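Local structure of PA_0080 (Pseudomonas aeruginosa, 3ZHN) at residues P45-Q50 against A119-D124. The protein is the lipoprotein TssJ1 of the type VI secretion system and probably helps anchor the secretion machinery to the outer membrane, as its relatives do. Numbering follows the deposited sequence.
Sequences PSAAGQ and AYRDLD
The guanidinium of Arg121 lies with one face against the peptide joining Ser46 to Ala47: Ala47 N sits over the centre of that face, 3.4 Å from Arg121 CZ, and Ser46 C is 3.3 Å from Arg121 NH2. In the plane of the group, at the edge formed by NE and NH2, is the carbonyl oxygen of Pro45. Both nitrogens donate to this one atom in a side-on grip. The bond from Arg121 NE to Pro45 O is the shorter and straighter, 2.9 Å at 157°, and uses a lone pair in the carbonyl plane; that from Arg121 NH2 to Pro45 O is 3.2 Å long, and its donor is tilted from the carbonyl plane. Two bonds at the edge and a peptide against the face should limit how the guanidinium can rotate. With CG anti to the backbone N and chi2 also extended, the chain reaches across to the other loop before chi3 (53°) bends it, bringing the edge shared by NE and NH2 to the carbonyl oxygen. Arginine suits this place, being long enough to bridge two separate loops and flat enough to lie on a peptide. The small methyl of Ala47, its CB 4.1 Å from Arg121 NH1, lets the guanidinium lie close to the peptide.

The receiving loop is shaped by a type I beta turn from Ser46 to Gly49, whose last residue has a positive phi (86°), where a side chain would crowd the preceding carbonyl oxygen. Serine suits the first position because its OG accepts from Gln50 N (3.1 Å) and weakly from Ala48 N, beside the main-chain bonds from Gly49 N to Ser46 O and from Ser46 N to Gln50 O. Asn44 OD1 takes the backbone N-H of Arg121, a second tie between the loops. The whole is a side-on, two-nitrogen arginine grip on a main-chain carbonyl, joining the 31-39/54-61 and 113-118/129-133 connections of the two-sheet TssJ beta-sandwich.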
# COMPACT_ATOMS: atom_id res chain seq x y z
N PRO A 45 6.29 14.26 -7.40
CA PRO A 45 6.64 15.32 -8.39
C PRO A 45 7.79 14.98 -9.29
O PRO A 45 8.71 14.26 -8.90
CB PRO A 45 6.95 16.54 -7.48
CG PRO A 45 7.36 15.91 -6.18
CD PRO A 45 6.46 14.75 -6.02
N SER A 46 7.77 15.60 -10.43
CA SER A 46 8.87 15.53 -11.36
C SER A 46 10.09 16.22 -10.77
O SER A 46 10.02 16.90 -9.72
CB SER A 46 8.57 16.29 -12.61
OG SER A 46 8.49 17.66 -12.41
N ALA A 47 11.21 16.18 -11.50
CA ALA A 47 12.41 16.93 -11.08
C ALA A 47 12.17 18.44 -10.99
O ALA A 47 12.91 19.09 -10.25
CB ALA A 47 13.56 16.66 -12.03
N ALA A 48 11.13 18.93 -11.70
CA ALA A 48 10.72 20.34 -11.65
C ALA A 48 9.69 20.66 -10.54
O ALA A 48 9.30 21.79 -10.37
CB ALA A 48 10.20 20.80 -12.94
N GLY A 49 9.23 19.64 -9.83
CA GLY A 49 8.21 19.83 -8.83
C GLY A 49 6.76 19.77 -9.33
O GLY A 49 5.83 20.18 -8.65
N GLN A 50 6.60 19.32 -10.57
CA GLN A 50 5.24 19.17 -11.12
C GLN A 50 4.65 17.84 -10.64
O GLN A 50 5.29 16.79 -10.82
CB GLN A 50 5.28 19.18 -12.65
CG GLN A 50 3.92 19.06 -13.29
CD GLN A 50 3.94 19.44 -14.77
OE1 GLN A 50 4.44 20.54 -15.17
NE2 GLN A 50 3.38 18.57 -15.60
N ALA A 119 5.48 3.48 -6.46
CA ALA A 119 6.51 3.69 -7.44
C ALA A 119 6.90 5.15 -7.52
O ALA A 119 6.74 5.82 -8.57
CB ALA A 119 6.01 3.21 -8.79
N TYR A 120 7.43 5.65 -6.41
CA TYR A 120 7.97 7.02 -6.38
C TYR A 120 9.18 7.15 -7.36
O TYR A 120 9.98 6.23 -7.50
CB TYR A 120 8.36 7.46 -4.94
CG TYR A 120 7.19 7.86 -4.11
CD1 TYR A 120 6.52 9.01 -4.41
CD2 TYR A 120 6.66 7.04 -3.14
CE1 TYR A 120 5.41 9.42 -3.69
CE2 TYR A 120 5.54 7.45 -2.41
CZ TYR A 120 4.93 8.66 -2.67
OH TYR A 120 3.81 9.04 -1.96
N ARG A 121 9.26 8.34 -7.97
CA ARG A 121 10.31 8.64 -8.96
C ARG A 121 11.75 8.48 -8.43
O ARG A 121 12.60 7.94 -9.13
CB ARG A 121 10.10 10.01 -9.53
CG ARG A 121 11.05 10.39 -10.66
CD ARG A 121 10.81 11.79 -11.22
NE ARG A 121 10.82 12.80 -10.18
CZ ARG A 121 11.94 13.35 -9.68
NH1 ARG A 121 13.12 13.01 -10.14
NH2 ARG A 121 11.86 14.26 -8.71
N ASP A 122 11.93 8.89 -7.20
CA ASP A 122 13.24 8.81 -6.55
C ASP A 122 13.02 8.01 -5.27
O ASP A 122 12.72 8.55 -4.19
CB ASP A 122 13.85 10.16 -6.23
CG ASP A 122 15.16 10.03 -5.44
OD1 ASP A 122 15.83 8.97 -5.51
OD2 ASP A 122 15.49 10.97 -4.68
N LEU A 123 13.27 6.73 -5.37
CA LEU A 123 13.08 5.82 -4.21
C LEU A 123 14.05 6.08 -3.05
O LEU A 123 13.69 5.87 -1.90
CB LEU A 123 13.17 4.37 -4.67
CG LEU A 123 12.05 3.99 -5.62
CD1 LEU A 123 12.32 2.62 -6.17
CD2 LEU A 123 10.62 4.06 -5.06
N ASP A 124 15.21 6.67 -3.32
CA ASP A 124 16.17 7.04 -2.23
C ASP A 124 15.58 7.96 -1.21
O ASP A 124 15.89 7.83 -0.05
CB ASP A 124 17.50 7.57 -2.82
CG ASP A 124 18.38 8.27 -1.75
OD1 ASP A 124 18.30 9.50 -1.43
OD2 ASP A 124 19.15 7.58 -1.15